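Local coordinates for protein octaprenyl Pyrophosphate Synthase (Helicobacter pylori, PDB 3TC1) that probably condenses isopentenyl diphosphate units onto an allylic diphosphate in a magnesium-dependent way, building the C40 chain of octaprenyl diphosphate, at residues B[170-175]-B[180-185]; B[37-42]-B[164-169]; B[238-243]-B[256-261]; B[146-151]-B[231-236]. One frame throughout, in Å; residues are numbered along the deposited sequence.

In the fold
All four contacts join helices or loops of one all-alpha prenyl synthase fold, in two neighbourhoods. Contacts 1 and 2 share helix 152-177 and touch each other, Leu171 packing against the backbone of Leu42. Contact 2 is buried near the centre of the chain and relies on an arginine lying against apolar and aromatic groups, whereas contact 1, farther out and partly buried, turns the chain from one helix into the next. Contacts 3 and 4 lie together elsewhere, joined by Gln241 and Tyr233; their centres are 11 Å apart. Contact 3 is partly buried and contact 4 is at the surface; both are built around an aromatic ring and bridged by a water.

Contact 1 of 4, residues B[170-175]-B[180-185]; sequences SLKSMA and KDAKIY
Ala175 and Lys180 are joined by the one direct hydrogen bond between these segments: Lys180 N donates to Ala175 O at 2.7 Å, nearly straight at 168°. It spans the short connection between helix 152-177 and helix 182-205, a helical hairpin within the all-alpha prenyl synthase fold. A second polar feature starts the next helix. Asp181 is its N-cap, and its OD1 accepts from Ile184 N at 3.1 Å, with the N-H coming from above the carboxylate plane.

The apolar contacts centre on the methyl of Ala175. It lies 3.8 Å from Ala182 CA and also touches Tyr185, where CD2 is 4.1 Å from Ala175 CB. One turn back, Leu171 CB is 4.4 Å from Tyr185 CB; the same Leu171 CB also comes close to a carbonyl oxygen, 3.5 Å from Tyr185 O. The Tyr185 ring leads away from helix 152-177 (chi1 -68°), meeting Leu46 and Glu290. At the exposed border Lys172 CG lies 4.1 Å from Ala182 CB, and the extended chain carries the ammonium away.

Small side chains at Ala175 and Ala182 thus allow the two backbones to come close, while the bond at Lys180 N secures the turn and the lysine charges stay outside the apolar seam.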
loop_
_atom_site.group_PDB
_atom_site.type_symbol
_atom_site.label_atom_id
_atom_site.label_comp_id
_atom_site.label_asym_id
_atom_site.label_seq_id
_atom_site.Cartn_x
_atom_site.Cartn_y
_atom_site.Cartn_z
ATOM N N SER B 170 -12.801 3.662 12.473
ATOM C CA SER B 170 -13.480 4.674 11.674
ATOM C C SER B 170 -14.511 5.436 12.506
ATOM O O SER B 170 -14.627 6.658 12.396
ATOM C CB SER B 170 -14.168 4.030 10.468
ATOM O OG SER B 170 -13.216 3.440 9.604
ATOM N N LEU B 171 -15.256 4.714 13.336
ATOM C CA LEU B 171 -16.267 5.346 14.179
ATOM C C LEU B 171 -15.638 6.144 15.315
ATOM O O LEU B 171 -16.135 7.207 15.686
ATOM C CB LEU B 171 -17.219 4.287 14.738
ATOM C CG LEU B 171 -18.394 3.975 13.805
ATOM C CD1 LEU B 171 -19.029 2.651 14.170
ATOM C CD2 LEU B 171 -19.410 5.105 13.890
ATOM N N LYS B 172 -14.549 5.620 15.867
ATOM C CA LYS B 172 -13.843 6.285 16.952
ATOM C C LYS B 172 -13.289 7.604 16.424
ATOM O O LYS B 172 -13.335 8.628 17.106
ATOM C CB LYS B 172 -12.707 5.391 17.455
ATOM C CG LYS B 172 -11.941 5.936 18.649
ATOM C CD LYS B 172 -10.779 5.015 19.019
ATOM C CE LYS B 172 -9.953 5.578 20.167
ATOM N NZ LYS B 172 -8.823 4.676 20.534
ATOM N N SER B 173 -12.783 7.578 15.195
ATOM C CA SER B 173 -12.226 8.772 14.577
ATOM C C SER B 173 -13.283 9.847 14.327
ATOM O O SER B 173 -13.009 11.032 14.501
ATOM C CB SER B 173 -11.531 8.417 13.262
ATOM O OG SER B 173 -10.399 7.598 13.504
ATOM N N MET B 174 -14.485 9.446 13.920
ATOM C CA MET B 174 -15.535 10.430 13.672
ATOM C C MET B 174 -16.000 11.026 14.999
ATOM O O MET B 174 -16.280 12.229 15.095
ATOM C CB MET B 174 -16.718 9.794 12.938
ATOM C CG MET B 174 -17.823 10.790 12.575
ATOM S SD MET B 174 -17.286 12.123 11.472
ATOM C CE MET B 174 -17.454 11.338 9.909
ATOM N N ALA B 175 -16.072 10.185 16.024
ATOM C CA ALA B 175 -16.486 10.636 17.343
ATOM C C ALA B 175 -15.490 11.684 17.846
ATOM O O ALA B 175 -15.884 12.708 18.410
ATOM C CB ALA B 175 -16.548 9.452 18.309
ATOM N N LYS B 180 -17.446 13.719 20.377
ATOM C CA LYS B 180 -18.309 12.781 21.010
ATOM C C LYS B 180 -17.573 11.706 21.772
ATOM O O LYS B 180 -16.506 11.619 21.627
ATOM C CB LYS B 180 -19.302 12.187 20.019
ATOM C CG LYS B 180 -20.204 13.138 19.446
ATOM C CD LYS B 180 -20.911 12.607 18.380
ATOM C CE LYS B 180 -22.074 12.013 18.779
ATOM N NZ LYS B 180 -23.196 12.894 18.602
ATOM N N ASP B 181 -18.220 10.854 22.506
ATOM C CA ASP B 181 -17.530 9.907 23.352
ATOM C C ASP B 181 -17.026 8.788 22.526
ATOM O O ASP B 181 -17.705 8.016 22.122
ATOM C CB ASP B 181 -18.531 9.365 24.299
ATOM C CG ASP B 181 -18.015 8.374 25.295
ATOM O OD1 ASP B 181 -17.199 7.592 25.057
ATOM O OD2 ASP B 181 -18.495 8.376 26.364
ATOM N N ALA B 182 -15.755 8.826 22.351
ATOM C CA ALA B 182 -15.040 8.008 21.478
ATOM C C ALA B 182 -15.131 6.568 21.909
ATOM O O ALA B 182 -15.167 5.756 21.118
ATOM C CB ALA B 182 -13.741 8.436 21.308
ATOM N N LYS B 183 -15.155 6.337 23.187
ATOM C CA LYS B 183 -15.245 4.970 23.740
ATOM C C LYS B 183 -16.545 4.270 23.378
ATOM O O LYS B 183 -16.564 3.107 22.988
ATOM C CB LYS B 183 -15.077 4.980 25.281
ATOM C CG LYS B 183 -15.068 3.559 25.868
ATOM C CD LYS B 183 -15.073 3.540 27.389
ATOM C CE LYS B 183 -16.339 4.205 27.987
ATOM N NZ LYS B 183 -17.623 3.478 27.722
ATOM N N ILE B 184 -17.638 5.004 23.495
ATOM C CA ILE B 184 -18.952 4.469 23.179
ATOM C C ILE B 184 -19.051 4.037 21.724
ATOM O O ILE B 184 -19.492 2.929 21.423
ATOM C CB ILE B 184 -20.071 5.510 23.455
ATOM C CG1 ILE B 184 -20.197 5.742 24.961
ATOM C CG2 ILE B 184 -21.378 5.023 22.854
ATOM C CD1 ILE B 184 -21.218 6.793 25.328
ATOM N N TYR B 185 -18.602 4.903 20.825
ATOM C CA TYR B 185 -18.671 4.598 19.408
ATOM C C TYR B 185 -17.624 3.610 18.908
ATOM O O TYR B 185 -17.858 2.905 17.928
ATOM C CB TYR B 185 -18.649 5.905 18.621
ATOM C CG TYR B 185 -19.918 6.697 18.856
ATOM C CD1 TYR B 185 -21.112 6.325 18.239
ATOM C CD2 TYR B 185 -19.947 7.763 19.755
ATOM C CE1 TYR B 185 -22.301 6.987 18.513
ATOM C CE2 TYR B 185 -21.135 8.433 20.040
ATOM C CZ TYR B 185 -22.307 8.040 19.415
ATOM O OH TYR B 185 -23.485 8.696 19.687
#

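Contact 2 of 4, residues B[37-42]-B[164-169]; sequences MLRSKL and AHFIEA
Arg39 and Phe166 reach each other through different first torsions: CG of Arg39 lies beside its backbone N, with the chain then extended to NE, while CG of Phe166 stands anti to the backbone N (chi1 179°) and swings the ring toward the arginine. This is helix-to-helix packing inside the all-alpha prenyl synthase fold, joining helix 38-44 to helix 152-177. The short helical segments run in broadly the same direction, their axes crossing at -38° and approaching to 10.8 Å, a separation bridged by side chains.

The arginine chain crosses the phenylalanine at about a right angle. Its CD comes within 3.6 Å of Phe166 CE2, and NE lies as close to CD2 of the same ring. The guanidinium and ring planes are 27° apart, and the approach is oblique. The ring touches both the aliphatic end of the chain, at CD, and the start of the guanidinium, at NE. Gln70 of helix 53-80 touches both residues, and Ala130 and Leu134 of helix 121-144 pack on Phe166. The arginine side chain lies about 11 Å from a bound magnesium ion.

Ile167 divides its branches between two partners. Its CG1 approaches the guanidinium obliquely, 4.0 Å from Arg39 NE. The other branch meets a leucine one helical turn farther on: Ile167 CG2 is 3.9 Å from Leu42 CD1.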
loop_
_atom_site.group_PDB
_atom_site.type_symbol
_atom_site.label_atom_id
_atom_site.label_comp_id
_atom_site.label_asym_id
_atom_site.label_seq_id
_atom_site.Cartn_x
_atom_site.Cartn_y
_atom_site.Cartn_z
ATOM N N MET B 37 -20.528 1.908 0.505
ATOM C CA MET B 37 -20.044 2.919 1.437
ATOM C C MET B 37 -20.647 2.715 2.820
ATOM O O MET B 37 -21.106 3.659 3.469
ATOM C CB MET B 37 -20.344 4.328 0.926
ATOM C CG MET B 37 -19.368 4.793 -0.139
ATOM S SD MET B 37 -19.543 6.536 -0.538
ATOM C CE MET B 37 -20.889 6.460 -1.647
ATOM N N LEU B 38 -20.639 1.465 3.262
ATOM C CA LEU B 38 -21.165 1.106 4.568
ATOM C C LEU B 38 -20.493 1.916 5.674
ATOM O O LEU B 38 -21.151 2.386 6.606
ATOM C CB LEU B 38 -20.946 -0.387 4.818
ATOM C CG LEU B 38 -21.209 -0.859 6.245
ATOM C CD1 LEU B 38 -22.625 -0.491 6.658
ATOM C CD2 LEU B 38 -20.990 -2.356 6.332
ATOM N N ARG B 39 -19.179 2.082 5.562
ATOM C CA ARG B 39 -18.441 2.811 6.576
ATOM C C ARG B 39 -18.817 4.277 6.656
ATOM O O ARG B 39 -18.905 4.803 7.749
ATOM C CB ARG B 39 -16.932 2.574 6.409
ATOM C CG ARG B 39 -16.593 1.095 6.655
ATOM C CD ARG B 39 -15.244 0.647 6.133
ATOM N NE ARG B 39 -15.081 -0.808 6.235
ATOM C CZ ARG B 39 -15.700 -1.700 5.462
ATOM N NH1 ARG B 39 -15.490 -2.996 5.646
ATOM N NH2 ARG B 39 -16.500 -1.305 4.481
ATOM N N SER B 40 -19.094 4.922 5.527
ATOM C CA SER B 40 -19.509 6.320 5.544
ATOM C C SER B 40 -20.896 6.453 6.187
ATOM O O SER B 40 -21.154 7.403 6.927
ATOM C CB SER B 40 -19.548 6.888 4.123
ATOM O OG SER B 40 -18.238 7.037 3.604
ATOM N N LYS B 41 -21.779 5.497 5.909
ATOM C CA LYS B 41 -23.134 5.530 6.462
ATOM C C LYS B 41 -23.077 5.457 7.981
ATOM O O LYS B 41 -23.798 6.171 8.681
ATOM C CB LYS B 41 -23.972 4.363 5.924
ATOM C CG LYS B 41 -24.289 4.428 4.434
ATOM C CD LYS B 41 -25.031 3.169 4.004
ATOM C CE LYS B 41 -25.450 3.213 2.546
ATOM N NZ LYS B 41 -26.228 1.988 2.177
ATOM N N LEU B 42 -22.214 4.587 8.487
ATOM C CA LEU B 42 -22.042 4.435 9.925
ATOM C C LEU B 42 -21.489 5.710 10.551
ATOM O O LEU B 42 -21.982 6.168 11.585
ATOM C CB LEU B 42 -21.096 3.273 10.216
ATOM C CG LEU B 42 -21.689 1.889 9.972
ATOM C CD1 LEU B 42 -20.618 0.823 10.118
ATOM C CD2 LEU B 42 -22.820 1.662 10.965
ATOM N N ALA B 164 -13.250 -5.994 11.778
ATOM C CA ALA B 164 -13.768 -5.304 12.954
ATOM C C ALA B 164 -13.055 -4.037 13.407
ATOM O O ALA B 164 -13.690 -2.997 13.570
ATOM C CB ALA B 164 -13.872 -6.283 14.114
ATOM N N HIS B 165 -11.747 -4.122 13.625
ATOM C CA HIS B 165 -10.977 -2.970 14.092
ATOM C C HIS B 165 -10.996 -1.740 13.193
ATOM O O HIS B 165 -10.905 -0.618 13.682
ATOM C CB HIS B 165 -9.532 -3.387 14.372
ATOM C CG HIS B 165 -9.378 -4.196 15.623
ATOM N ND1 HIS B 165 -9.692 -3.701 16.871
ATOM C CD2 HIS B 165 -8.968 -5.472 15.816
ATOM C CE1 HIS B 165 -9.481 -4.638 17.780
ATOM N NE2 HIS B 165 -9.041 -5.722 17.167
ATOM N N PHE B 166 -11.099 -1.938 11.885
ATOM C CA PHE B 166 -11.141 -0.809 10.969
ATOM C C PHE B 166 -12.452 -0.038 11.159
ATOM O O PHE B 166 -12.459 1.197 11.206
ATOM C CB PHE B 166 -10.988 -1.307 9.529
ATOM C CG PHE B 166 -11.040 -0.221 8.493
ATOM C CD1 PHE B 166 -10.506 1.040 8.747
ATOM C CD2 PHE B 166 -11.590 -0.471 7.241
ATOM C CE1 PHE B 166 -10.521 2.036 7.765
ATOM C CE2 PHE B 166 -11.607 0.514 6.254
ATOM C CZ PHE B 166 -11.071 1.771 6.519
ATOM N N ILE B 167 -13.567 -0.756 11.272
ATOM C CA ILE B 167 -14.852 -0.088 11.482
ATOM C C ILE B 167 -14.800 0.596 12.850
ATOM O O ILE B 167 -15.247 1.735 13.012
ATOM C CB ILE B 167 -16.029 -1.093 11.422
ATOM C CG1 ILE B 167 -16.118 -1.686 10.014
ATOM C CG2 ILE B 167 -17.347 -0.393 11.774
ATOM C CD1 ILE B 167 -17.153 -2.793 9.857
ATOM N N GLU B 168 -14.242 -0.102 13.831
ATOM C CA GLU B 168 -14.095 0.458 15.170
ATOM C C GLU B 168 -13.307 1.764 15.085
ATOM O O GLU B 168 -13.712 2.785 15.649
ATOM C CB GLU B 168 -13.338 -0.514 16.073
ATOM C CG GLU B 168 -12.905 0.094 17.402
ATOM C CD GLU B 168 -12.017 -0.828 18.213
ATOM O OE1 GLU B 168 -11.079 -1.409 17.634
ATOM O OE2 GLU B 168 -12.248 -0.964 19.431
ATOM N N ALA B 169 -12.178 1.720 14.377
ATOM C CA ALA B 169 -11.313 2.890 14.226
ATOM C C ALA B 169 -11.976 4.017 13.449
ATOM O O ALA B 169 -11.732 5.197 13.718
ATOM C CB ALA B 169 -10.005 2.490 13.544
#

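Contact 3 of 4, residues B[238-243]-B[256-261]; sequences QHDQGL and IEWTKE
Trp258 reaches from helix 253-265 across to helix 238-246 and meets Leu243 and Asp240 mainly with the six-membered part of its indole. The backbones stay well apart, Leu243 CA and Trp258 CA being 9.8 Å from each other, so the tryptophan side chain spans most of the gap. Its CG is anti to the backbone N (chi1 -179°), which sends the ring outward from its own helix.

Leu243 crosses the indole at about a right angle. Its CD1 lies 3.9 Å from Trp258 CZ2, and CB sits equally near that same ring carbon, so the leucine meets the ring obliquely with both the base and the tip of its side chain.

These two short helices follow one another in the chain and form a helical hairpin in the all-alpha prenyl synthase fold; the centre of the contact lies about 28 Å from the centre of the chain. Tyr247 adds an edge-to-face ring contact to Trp258.

Asp240 supplies the polar side. Its carboxylate plane is turned 77° from the indole, with OD1 at the ring edge, 3.9 Å from Trp258 CZ2. The backbone also takes part, Asp240 O lying 3.7 Å from Trp258 CH2. A water bridges the two side chains: it donates to Asp240 OD1 at 2.7 Å and accepts from Trp258 NE1 at 3.1 Å. The other carboxylate oxygen, OD2, forms a salt bridge with Lys262.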
loop_
_atom_site.group_PDB
_atom_site.type_symbol
_atom_site.label_atom_id
_atom_site.label_comp_id
_atom_site.label_asym_id
_atom_site.label_seq_id
_atom_site.Cartn_x
_atom_site.Cartn_y
_atom_site.Cartn_z
ATOM N N GLN B 238 -15.803 -38.544 13.150
ATOM C CA GLN B 238 -14.492 -38.752 12.560
ATOM C C GLN B 238 -14.538 -38.930 11.039
ATOM O O GLN B 238 -13.710 -38.374 10.311
ATOM C CB GLN B 238 -13.881 -39.975 13.233
ATOM C CG GLN B 238 -12.442 -40.262 12.945
ATOM C CD GLN B 238 -11.977 -41.450 13.758
ATOM O OE1 GLN B 238 -11.933 -41.391 14.987
ATOM N NE2 GLN B 238 -11.655 -42.547 13.081
ATOM N N HIS B 239 -15.506 -39.701 10.558
ATOM C CA HIS B 239 -15.640 -39.937 9.126
ATOM C C HIS B 239 -15.904 -38.644 8.354
ATOM O O HIS B 239 -15.220 -38.349 7.368
ATOM C CB HIS B 239 -16.772 -40.932 8.842
ATOM C CG HIS B 239 -17.043 -41.135 7.385
ATOM N ND1 HIS B 239 -16.202 -41.858 6.561
ATOM C CD2 HIS B 239 -18.040 -40.682 6.588
ATOM C CE1 HIS B 239 -16.671 -41.840 5.329
ATOM N NE2 HIS B 239 -17.788 -41.130 5.317
ATOM N N ASP B 240 -16.892 -37.871 8.796
ATOM C CA ASP B 240 -17.222 -36.630 8.106
ATOM C C ASP B 240 -16.121 -35.582 8.239
ATOM O O ASP B 240 -15.931 -34.765 7.335
ATOM C CB ASP B 240 -18.551 -36.060 8.614
ATOM C CG ASP B 240 -19.746 -36.942 8.255
ATOM O OD1 ASP B 240 -19.672 -37.677 7.243
ATOM O OD2 ASP B 240 -20.765 -36.885 8.975
ATOM N N GLN B 241 -15.407 -35.594 9.362
ATOM C CA GLN B 241 -14.321 -34.638 9.548
ATOM C C GLN B 241 -13.286 -34.894 8.458
ATOM O O GLN B 241 -12.738 -33.955 7.871
ATOM C CB GLN B 241 -13.682 -34.786 10.935
ATOM C CG GLN B 241 -14.569 -34.310 12.080
ATOM C CD GLN B 241 -13.846 -34.297 13.414
ATOM O OE1 GLN B 241 -13.224 -35.281 13.799
ATOM N NE2 GLN B 241 -13.931 -33.178 14.130
ATOM N N GLY B 242 -13.036 -36.171 8.180
ATOM C CA GLY B 242 -12.084 -36.523 7.137
ATOM C C GLY B 242 -12.547 -35.986 5.793
ATOM O O GLY B 242 -11.759 -35.432 5.018
ATOM N N LEU B 243 -13.836 -36.141 5.509
ATOM C CA LEU B 243 -14.391 -35.659 4.251
ATOM C C LEU B 243 -14.300 -34.138 4.139
ATOM O O LEU B 243 -13.885 -33.608 3.107
ATOM C CB LEU B 243 -15.855 -36.091 4.101
ATOM C CG LEU B 243 -16.152 -37.578 3.874
ATOM C CD1 LEU B 243 -17.663 -37.782 3.710
ATOM C CD2 LEU B 243 -15.415 -38.065 2.633
ATOM N N ILE B 256 -20.600 -28.703 -2.427
ATOM C CA ILE B 256 -21.504 -27.692 -1.901
ATOM C C ILE B 256 -22.769 -28.355 -1.335
ATOM O O ILE B 256 -23.177 -28.072 -0.207
ATOM C CB ILE B 256 -21.882 -26.665 -2.992
ATOM C CG1 ILE B 256 -20.673 -25.759 -3.274
ATOM C CG2 ILE B 256 -23.078 -25.827 -2.540
ATOM C CD1 ILE B 256 -20.863 -24.808 -4.444
ATOM N N GLU B 257 -23.382 -29.253 -2.104
ATOM C CA GLU B 257 -24.585 -29.927 -1.622
ATOM C C GLU B 257 -24.332 -30.724 -0.343
ATOM O O GLU B 257 -25.146 -30.695 0.583
ATOM C CB GLU B 257 -25.171 -30.838 -2.708
ATOM C CG GLU B 257 -25.782 -30.067 -3.868
ATOM C CD GLU B 257 -26.734 -28.964 -3.403
ATOM O OE1 GLU B 257 -27.698 -29.277 -2.674
ATOM O OE2 GLU B 257 -26.518 -27.785 -3.764
ATOM N N TRP B 258 -23.207 -31.433 -0.281
ATOM C CA TRP B 258 -22.880 -32.209 0.910
ATOM C C TRP B 258 -22.735 -31.268 2.117
ATOM O O TRP B 258 -23.250 -31.538 3.205
ATOM C CB TRP B 258 -21.572 -32.981 0.695
ATOM C CG TRP B 258 -21.157 -33.840 1.869
ATOM C CD1 TRP B 258 -21.543 -35.131 2.129
ATOM C CD2 TRP B 258 -20.271 -33.466 2.934
ATOM N NE1 TRP B 258 -20.943 -35.581 3.286
ATOM C CE2 TRP B 258 -20.161 -34.580 3.801
ATOM C CE3 TRP B 258 -19.558 -32.296 3.240
ATOM C CZ2 TRP B 258 -19.365 -34.557 4.954
ATOM C CZ3 TRP B 258 -18.767 -32.276 4.385
ATOM C CH2 TRP B 258 -18.679 -33.400 5.228
ATOM N N THR B 259 -22.031 -30.158 1.910
ATOM C CA THR B 259 -21.807 -29.174 2.964
ATOM C C THR B 259 -23.116 -28.565 3.469
ATOM O O THR B 259 -23.285 -28.337 4.672
ATOM C CB THR B 259 -20.893 -28.029 2.459
ATOM O OG1 THR B 259 -19.644 -28.576 2.017
ATOM C CG2 THR B 259 -20.630 -27.034 3.562
ATOM N N LYS B 260 -24.042 -28.284 2.560
ATOM C CA LYS B 260 -25.315 -27.710 2.981
ATOM C C LYS B 260 -26.112 -28.682 3.844
ATOM O O LYS B 260 -26.784 -28.275 4.794
ATOM C CB LYS B 260 -26.142 -27.279 1.766
ATOM C CG LYS B 260 -25.572 -26.060 1.064
ATOM C CD LYS B 260 -26.558 -25.438 0.089
ATOM C CE LYS B 260 -26.837 -26.343 -1.090
ATOM N NZ LYS B 260 -27.687 -25.657 -2.109
ATOM N N GLU B 261 -26.039 -29.968 3.514
ATOM C CA GLU B 261 -26.752 -30.984 4.285
ATOM C C GLU B 261 -26.167 -31.092 5.685
ATOM O O GLU B 261 -26.902 -31.249 6.656
ATOM C CB GLU B 261 -26.662 -32.351 3.605
ATOM C CG GLU B 261 -27.239 -32.392 2.206
ATOM C CD GLU B 261 -27.266 -33.794 1.639
ATOM O OE1 GLU B 261 -26.398 -34.609 2.014
ATOM O OE2 GLU B 261 -28.152 -34.081 0.810
HETATM O O HOH W 1 -21.159 -38.132 4.981
#

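Contact 4 of 4, residues B[146-151]-B[231-236]; sequences ECFNSD and LLYEKL
Ser150 and Tyr233 have the nearest backbones here, their CA atoms 7.3 Å apart, where the irregular loop 146-151 passes helix 227-233. The Tyr233 ring takes up most of the gap. Phe148 comes over one of its faces: CE2 stands 3.6 Å above the tyrosine plane, displaced toward the rim, and Phe148 CZ is 3.5 Å from Tyr233 CD1. With ring centroids 5.0 Å apart and planes at 52°, the aromatic pair is oblique. Ser150 meets the tyrosine ring obliquely, its CB 3.7 Å from Tyr233 CE2.

Water adds a polar link, donating to Ser150 O at 2.7 Å and to Glu234 OE2 at 3.0 Å; the other carboxylate oxygen of Glu234 is in a salt bridge with Lys152. The loop is shaped from within by an Asx turn, in which Asn149 OD1 accepts from Asp151 N. The same amide donates through ND2 to Asp151 O, so both ends of the Asn149 amide are tied to the backbone of Asp151.

The loop leads from helix 121-144 into helix 152-177, with Asp151 as N-cap of the latter. Phe148 also packs on Leu244 and Ile245 of helix 238-246, while Tyr233 O receives the amide of Gln241 from that helix.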
loop_
_atom_site.group_PDB
_atom_site.type_symbol
_atom_site.label_atom_id
_atom_site.label_comp_id
_atom_site.label_asym_id
_atom_site.label_seq_id
_atom_site.Cartn_x
_atom_site.Cartn_y
_atom_site.Cartn_z
ATOM N N GLU B 146 -3.516 -21.726 4.339
ATOM C CA GLU B 146 -2.714 -22.716 3.624
ATOM C C GLU B 146 -3.198 -24.142 3.880
ATOM O O GLU B 146 -2.903 -25.051 3.106
ATOM C CB GLU B 146 -1.239 -22.603 4.011
ATOM C CG GLU B 146 -0.510 -21.440 3.358
ATOM C CD GLU B 146 0.987 -21.486 3.601
ATOM O OE1 GLU B 146 1.615 -22.509 3.251
ATOM O OE2 GLU B 146 1.537 -20.501 4.138
ATOM N N CYS B 147 -3.926 -24.342 4.973
ATOM C CA CYS B 147 -4.448 -25.669 5.292
ATOM C C CYS B 147 -5.701 -25.532 6.142
ATOM O O CYS B 147 -5.939 -24.480 6.734
ATOM C CB CYS B 147 -3.401 -26.502 6.038
ATOM S SG CYS B 147 -3.016 -25.918 7.697
ATOM N N PHE B 148 -6.505 -26.588 6.193
ATOM C CA PHE B 148 -7.726 -26.552 6.985
ATOM C C PHE B 148 -7.382 -26.105 8.401
ATOM O O PHE B 148 -6.406 -26.579 8.984
ATOM C CB PHE B 148 -8.379 -27.936 7.033
ATOM C CG PHE B 148 -9.637 -27.980 7.854
ATOM C CD1 PHE B 148 -10.857 -27.601 7.303
ATOM C CD2 PHE B 148 -9.593 -28.368 9.191
ATOM C CE1 PHE B 148 -12.016 -27.610 8.076
ATOM C CE2 PHE B 148 -10.741 -28.379 9.970
ATOM C CZ PHE B 148 -11.956 -27.999 9.413
ATOM N N ASN B 149 -8.177 -25.188 8.946
ATOM C CA ASN B 149 -7.946 -24.690 10.300
ATOM C C ASN B 149 -9.113 -24.979 11.241
ATOM O O ASN B 149 -10.257 -24.654 10.931
ATOM C CB ASN B 149 -7.710 -23.177 10.285
ATOM C CG ASN B 149 -7.741 -22.584 11.678
ATOM O OD1 ASN B 149 -7.029 -23.049 12.568
ATOM N ND2 ASN B 149 -8.572 -21.559 11.881
ATOM N N SER B 150 -8.818 -25.567 12.397
ATOM C CA SER B 150 -9.861 -25.874 13.369
ATOM C C SER B 150 -9.733 -25.004 14.622
ATOM O O SER B 150 -10.530 -25.131 15.554
ATOM C CB SER B 150 -9.793 -27.349 13.771
ATOM O OG SER B 150 -8.641 -27.596 14.555
ATOM N N ASP B 151 -8.727 -24.130 14.644
ATOM C CA ASP B 151 -8.506 -23.250 15.793
ATOM C C ASP B 151 -9.354 -21.996 15.623
ATOM O O ASP B 151 -9.012 -21.109 14.838
ATOM C CB ASP B 151 -7.028 -22.855 15.892
ATOM C CG ASP B 151 -6.710 -22.078 17.171
ATOM O OD1 ASP B 151 -7.630 -21.474 17.765
ATOM O OD2 ASP B 151 -5.529 -22.062 17.575
ATOM N N LEU B 231 -17.677 -24.400 13.378
ATOM C CA LEU B 231 -18.736 -24.944 14.229
ATOM C C LEU B 231 -19.159 -26.334 13.749
ATOM O O LEU B 231 -19.426 -27.224 14.557
ATOM C CB LEU B 231 -19.940 -23.994 14.245
ATOM C CG LEU B 231 -19.697 -22.615 14.875
ATOM C CD1 LEU B 231 -20.954 -21.769 14.779
ATOM C CD2 LEU B 231 -19.282 -22.787 16.334
ATOM N N LEU B 232 -19.219 -26.518 12.434
ATOM C CA LEU B 232 -19.588 -27.818 11.871
ATOM C C LEU B 232 -18.550 -28.869 12.244
ATOM O O LEU B 232 -18.886 -29.952 12.713
ATOM C CB LEU B 232 -19.689 -27.743 10.339
ATOM C CG LEU B 232 -19.993 -29.095 9.667
ATOM C CD1 LEU B 232 -21.366 -29.600 10.130
ATOM C CD2 LEU B 232 -19.966 -28.949 8.152
ATOM N N TYR B 233 -17.280 -28.535 12.032
ATOM C CA TYR B 233 -16.174 -29.445 12.328
ATOM C C TYR B 233 -16.212 -29.986 13.759
ATOM O O TYR B 233 -15.877 -31.144 14.003
ATOM C CB TYR B 233 -14.834 -28.736 12.100
ATOM C CG TYR B 233 -13.646 -29.636 12.334
ATOM C CD1 TYR B 233 -13.276 -30.591 11.388
ATOM C CD2 TYR B 233 -12.914 -29.562 13.518
ATOM C CE1 TYR B 233 -12.209 -31.452 11.616
ATOM C CE2 TYR B 233 -11.847 -30.419 13.756
ATOM C CZ TYR B 233 -11.500 -31.358 12.800
ATOM O OH TYR B 233 -10.437 -32.196 13.020
ATOM N N GLU B 234 -16.590 -29.130 14.700
ATOM C CA GLU B 234 -16.677 -29.506 16.109
ATOM C C GLU B 234 -17.796 -30.515 16.411
ATOM O O GLU B 234 -17.791 -31.148 17.470
ATOM C CB GLU B 234 -16.884 -28.249 16.961
ATOM C CG GLU B 234 -15.627 -27.412 17.144
ATOM C CD GLU B 234 -15.925 -25.968 17.511
ATOM O OE1 GLU B 234 -16.897 -25.724 18.258
ATOM O OE2 GLU B 234 -15.176 -25.074 17.061
ATOM N N LYS B 235 -18.744 -30.666 15.488
ATOM C CA LYS B 235 -19.874 -31.587 15.676
ATOM C C LYS B 235 -19.794 -32.851 14.818
ATOM O O LYS B 235 -20.459 -33.846 15.112
ATOM C CB LYS B 235 -21.196 -30.887 15.335
ATOM C CG LYS B 235 -21.479 -29.603 16.084
ATOM C CD LYS B 235 -22.105 -29.863 17.440
ATOM C CE LYS B 235 -22.497 -28.552 18.107
ATOM N NZ LYS B 235 -23.442 -27.764 17.266
ATOM N N LEU B 236 -18.996 -32.810 13.757
ATOM C CA LEU B 236 -18.871 -33.946 12.844
ATOM C C LEU B 236 -18.207 -35.173 13.444
ATOM O O LEU B 236 -17.335 -35.061 14.305
ATOM C CB LEU B 236 -18.077 -33.545 11.599
ATOM C CG LEU B 236 -18.651 -32.474 10.671
ATOM C CD1 LEU B 236 -17.647 -32.172 9.560
ATOM C CD2 LEU B 236 -19.974 -32.957 10.090
HETATM O O HOH W 2 -13.006 -26.306 15.394
#